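PDB 1H64: putative snRNP Sm-like protein from Pyrococcus abyssi, which probably binds RNA as a ring of seven identical subunits, an archaeal relative of the Sm core proteins of spliceosomal snRNPs. Local coordinates for residues C[11-16]-C[32-37]. Sequence-based numbering, arbitrary orientation.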
loop_
_atom_site.group_PDB
_atom_site.type_symbol
_atom_site.label_atom_id
_atom_site.label_comp_id
_atom_site.label_asym_id
_atom_site.label_seq_id
_atom_site.Cartn_x
_atom_site.Cartn_y
_atom_site.Cartn_z
ATOM N N ARG C 11 18.980 21.735 0.267
ATOM C CA ARG C 11 19.627 22.777 -0.531
ATOM C C ARG C 11 18.618 23.580 -1.362
ATOM O O ARG C 11 18.936 24.664 -1.858
ATOM C CB ARG C 11 20.623 22.161 -1.513
ATOM C CG ARG C 11 21.693 21.276 -0.914
ATOM C CD ARG C 11 22.566 20.705 -2.030
ATOM N NE ARG C 11 23.602 19.800 -1.539
ATOM C CZ ARG C 11 24.570 20.154 -0.703
ATOM N NH1 ARG C 11 24.645 21.399 -0.254
ATOM N NH2 ARG C 11 25.468 19.262 -0.315
ATOM N N SER C 12 17.414 23.046 -1.525
ATOM C CA SER C 12 16.401 23.709 -2.334
ATOM C C SER C 12 15.444 24.598 -1.552
ATOM O O SER C 12 14.463 25.093 -2.111
ATOM C CB SER C 12 15.589 22.668 -3.122
ATOM O OG SER C 12 16.421 21.865 -3.943
ATOM N N LEU C 13 15.695 24.798 -0.263
ATOM C CA LEU C 13 14.815 25.663 0.509
ATOM C C LEU C 13 14.832 27.044 -0.141
ATOM O O LEU C 13 15.869 27.487 -0.638
ATOM C CB LEU C 13 15.270 25.756 1.968
ATOM C CG LEU C 13 14.853 24.593 2.882
ATOM C CD1 LEU C 13 15.517 24.762 4.244
ATOM C CD2 LEU C 13 13.327 24.546 3.034
ATOM N N ASP C 14 13.671 27.696 -0.152
ATOM C CA ASP C 14 13.494 29.024 -0.738
ATOM C C ASP C 14 13.717 29.062 -2.247
ATOM O O ASP C 14 13.886 30.134 -2.829
ATOM C CB ASP C 14 14.415 30.033 -0.050
ATOM C CG ASP C 14 14.196 30.079 1.446
ATOM O OD1 ASP C 14 13.041 30.323 1.869
ATOM O OD2 ASP C 14 15.172 29.863 2.201
ATOM N N LYS C 15 13.711 27.893 -2.881
ATOM C CA LYS C 15 13.898 27.809 -4.325
ATOM C C LYS C 15 12.710 27.120 -5.005
ATOM O O LYS C 15 12.018 26.316 -4.382
ATOM C CB LYS C 15 15.191 27.060 -4.644
ATOM C CG LYS C 15 16.435 27.815 -4.201
ATOM C CD LYS C 15 17.715 27.267 -4.830
ATOM C CE LYS C 15 18.118 25.932 -4.228
ATOM N NZ LYS C 15 19.457 25.467 -4.698
ATOM N N ASP C 16 12.465 27.453 -6.270
ATOM C CA ASP C 16 11.365 26.848 -7.020
ATOM C C ASP C 16 11.674 25.367 -7.266
ATOM O O ASP C 16 12.803 25.004 -7.608
ATOM C CB ASP C 16 11.178 27.562 -8.373
ATOM C CG ASP C 16 9.969 27.045 -9.163
ATOM O OD1 ASP C 16 8.813 27.319 -8.767
ATOM O OD2 ASP C 16 10.173 26.359 -10.191
ATOM N N ILE C 32 9.478 25.715 1.037
ATOM C CA ILE C 32 9.742 26.414 2.287
ATOM C C ILE C 32 9.925 25.514 3.514
ATOM O O ILE C 32 10.309 25.991 4.579
ATOM C CB ILE C 32 8.643 27.466 2.600
ATOM C CG1 ILE C 32 7.253 26.829 2.575
ATOM C CG2 ILE C 32 8.713 28.599 1.578
ATOM C CD1 ILE C 32 6.122 27.811 2.926
ATOM N N GLY C 33 9.662 24.216 3.368
ATOM C CA GLY C 33 9.817 23.315 4.502
ATOM C C GLY C 33 9.723 21.869 4.053
ATOM O O GLY C 33 9.296 21.591 2.930
ATOM N N TYR C 34 10.141 20.946 4.917
ATOM C CA TYR C 34 10.098 19.533 4.580
ATOM C C TYR C 34 10.398 18.743 5.846
ATOM O O TYR C 34 10.781 19.317 6.857
ATOM C CB TYR C 34 11.159 19.211 3.523
ATOM C CG TYR C 34 12.591 19.326 4.012
ATOM C CD1 TYR C 34 13.263 18.218 4.548
ATOM C CD2 TYR C 34 13.269 20.546 3.975
ATOM C CE1 TYR C 34 14.565 18.331 5.035
ATOM C CE2 TYR C 34 14.573 20.664 4.460
ATOM C CZ TYR C 34 15.213 19.555 4.989
ATOM O OH TYR C 34 16.496 19.664 5.478
ATOM N N ASP C 35 10.178 17.439 5.793
ATOM C CA ASP C 35 10.528 16.597 6.932
ATOM C C ASP C 35 11.170 15.315 6.416
ATOM O O ASP C 35 11.282 15.101 5.210
ATOM C CB ASP C 35 9.317 16.300 7.827
ATOM C CG ASP C 35 8.213 15.566 7.100
ATOM O OD1 ASP C 35 8.512 14.784 6.173
ATOM O OD2 ASP C 35 7.042 15.764 7.481
ATOM N N ILE C 36 11.582 14.454 7.338
ATOM C CA ILE C 36 12.258 13.215 6.980
ATOM C C ILE C 36 11.459 12.205 6.158
ATOM O O ILE C 36 12.036 11.292 5.577
ATOM C CB ILE C 36 12.798 12.534 8.255
ATOM C CG1 ILE C 36 13.655 11.326 7.882
ATOM C CG2 ILE C 36 11.644 12.118 9.140
ATOM C CD1 ILE C 36 14.764 11.663 6.913
ATOM N N HIS C 37 10.139 12.366 6.095
ATOM C CA HIS C 37 9.294 11.448 5.315
ATOM C C HIS C 37 9.129 11.986 3.895
ATOM O O HIS C 37 8.452 11.396 3.056
ATOM C CB HIS C 37 7.914 11.323 5.971
ATOM C CG HIS C 37 7.972 10.972 7.419
ATOM N ND1 HIS C 37 8.469 9.767 7.869
ATOM C CD2 HIS C 37 7.663 11.691 8.524
ATOM C CE1 HIS C 37 8.468 9.760 9.191
ATOM N NE2 HIS C 37 7.984 10.917 9.614
#
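Leu13 and Ile32 bring the two backbones to 5.4 Å between their CA atoms, where the type II turn from Ser12 to Lys15, closed by the 3.0 Å hydrogen bond from Lys15 N to Ser12 O, passes the end of strand 25-34. The pairing illustrates how a single branched side chain can join a connecting turn to the face of a strand's last residues through apolar packing. Leu13 carries the contact with one methyl, CD2, which lies over the peptide link between Ile32 and Gly33, 3.6 Å from Ile32 C and 3.7 Å from Gly33 N. Its CG stands anti to the carbonyl carbon (chi1 -81°), which carries CD2 across to the strand. The methyl thus rests on the flat face of the main-chain peptide. Farther along, CD2 reaches the rim of the Tyr34 ring, near the ring plane and 4.1 Å from Tyr34 CD2, so leucine and tyrosine meet edge-on and not by face stacking. The phenol is directed toward the helical side by a CG placed between backbone N and carbonyl carbon (chi1 68°); its OH is hydrogen-bonded to His10, which fixes the far end of the ring. A classic beta bulge sets Ile32 and Gly33 together opposite Val41, where the strand pairs with strand 40-42. In the Sm fold the turn links the N-terminal helix 5-11 to strand 16-21: Tyr34 packs on Leu6 and Ile9 of that helix, backbone bonds tie Asp14 and Lys15 to Leu31, and Leu13 also touches Glu3 of a neighbouring subunit in the heptamer.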